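Local coordinates for conjugal transfer protein (Escherichia coli, PDB 5I97) that probably serves as the VirB8-like inner-membrane component of the pKM101 type IV secretion system, this chain being its NTF2-like domain, at residues N76-D79 with K80-D84. Sequence-based numbering, arbitrary orientation.
Sequences NGLD and KVLGD
L78 and L82 sit one turn apart in the short helix 78-82, joined through both backbone and side chains. The amide of L82 gives its hydrogen to L78 O over 2.8 Å in an almost straight bond, 169° at the hydrogen. One residue earlier, the carbonyl of G77, at the N-cap, takes V81 N at 3.0 Å and, more weakly, K80 N; the amide of V81 is shared in turn, with a second, weak bond to L78 O. Glycine at the cap has no side chain to stand in the way of the lysine, whose chain bends at its last torsion (chi4 68°) so that K80 NZ lies 4.4 Å from D79 OD1, beyond a salt bridge, where the opposite charges probably attract only weakly.

The last bond is less regular: G83 N reaches D79 O at 3.0 Å from above the carbonyl plane, 48° out of it. There the chain leaves the helix with positive phi, which favours glycine.

L78 CD1 packs obliquely on L82 CD1 at 3.7 Å, and both leucines rest on Y44, in the loop between helices 27-42 and 49-58; their branched apolar ends suit this face, needing no polar partner. Were L78 cut back to an alanine, L82 CD1 would probably lose its neighbour and a gap open beside Y44 and F72. V81 CG2 lies 3.6 Å from N76 CA, a light contact between exposed residues, where polar asparagine is at ease. L82 O and G83 O are met by S85 OG and Y44 OH; D84 OD1 pairs with R115, while OD2 bonds to Y47 OH and H101 of the second subunit. Amides thus satisfy the first carbonyls and hydroxyls those at the exit, so backbone bonds mainly hold this turn, its leucines giving the apolar contact.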
# COMPACT_ATOMS: atom_id res chain seq x y z
N ASN A 76 18.69 20.71 6.50
CA ASN A 76 17.66 20.49 5.51
C ASN A 76 17.91 19.14 4.81
O ASN A 76 17.65 18.98 3.61
CB ASN A 76 17.65 21.62 4.48
CG ASN A 76 17.21 22.98 5.05
OD1 ASN A 76 16.50 23.06 6.05
ND2 ASN A 76 17.65 24.05 4.41
N GLY A 77 18.39 18.16 5.57
CA GLY A 77 18.48 16.80 5.08
C GLY A 77 17.08 16.33 4.78
O GLY A 77 16.15 16.64 5.52
N LEU A 78 16.94 15.55 3.71
CA LEU A 78 15.64 15.17 3.19
C LEU A 78 14.71 14.63 4.27
O LEU A 78 13.57 15.06 4.37
CB LEU A 78 15.80 14.13 2.08
CG LEU A 78 14.54 13.78 1.28
CD1 LEU A 78 14.09 14.96 0.45
CD2 LEU A 78 14.73 12.54 0.41
N ASP A 79 15.21 13.72 5.09
CA ASP A 79 14.37 13.12 6.12
C ASP A 79 14.04 14.12 7.22
O ASP A 79 13.01 14.01 7.89
CB ASP A 79 15.03 11.87 6.71
CG ASP A 79 16.39 12.15 7.30
OD1 ASP A 79 17.21 12.81 6.63
OD2 ASP A 79 16.63 11.73 8.45
N LYS A 80 14.90 15.12 7.42
CA LYS A 80 14.64 16.10 8.45
C LYS A 80 13.59 17.09 7.99
O LYS A 80 12.86 17.63 8.81
CB LYS A 80 15.93 16.85 8.84
CG LYS A 80 17.04 15.96 9.36
CD LYS A 80 18.25 16.78 9.79
CE LYS A 80 19.39 15.88 10.24
NZ LYS A 80 19.99 15.10 9.10
N VAL A 81 13.48 17.28 6.69
CA VAL A 81 12.50 18.22 6.17
C VAL A 81 11.17 17.53 5.91
O VAL A 81 10.14 17.99 6.39
CB VAL A 81 12.99 18.87 4.85
CG1 VAL A 81 11.87 19.70 4.23
CG2 VAL A 81 14.22 19.71 5.09
N LEU A 82 11.20 16.40 5.21
CA LEU A 82 9.98 15.68 4.87
C LEU A 82 9.39 14.93 6.05
O LEU A 82 8.17 14.87 6.20
CB LEU A 82 10.24 14.66 3.75
CG LEU A 82 10.72 15.09 2.38
CD1 LEU A 82 10.70 13.87 1.42
CD2 LEU A 82 9.88 16.22 1.83
N GLY A 83 10.24 14.31 6.86
CA GLY A 83 9.77 13.46 7.93
C GLY A 83 8.85 12.40 7.36
O GLY A 83 9.16 11.72 6.38
N ASP A 84 7.67 12.32 7.95
CA ASP A 84 6.65 11.38 7.54
C ASP A 84 5.49 12.10 6.87
O ASP A 84 4.39 11.58 6.81
CB ASP A 84 6.16 10.60 8.76
CG ASP A 84 5.22 9.47 8.40
OD1 ASP A 84 5.25 9.02 7.23
OD2 ASP A 84 4.44 9.06 9.27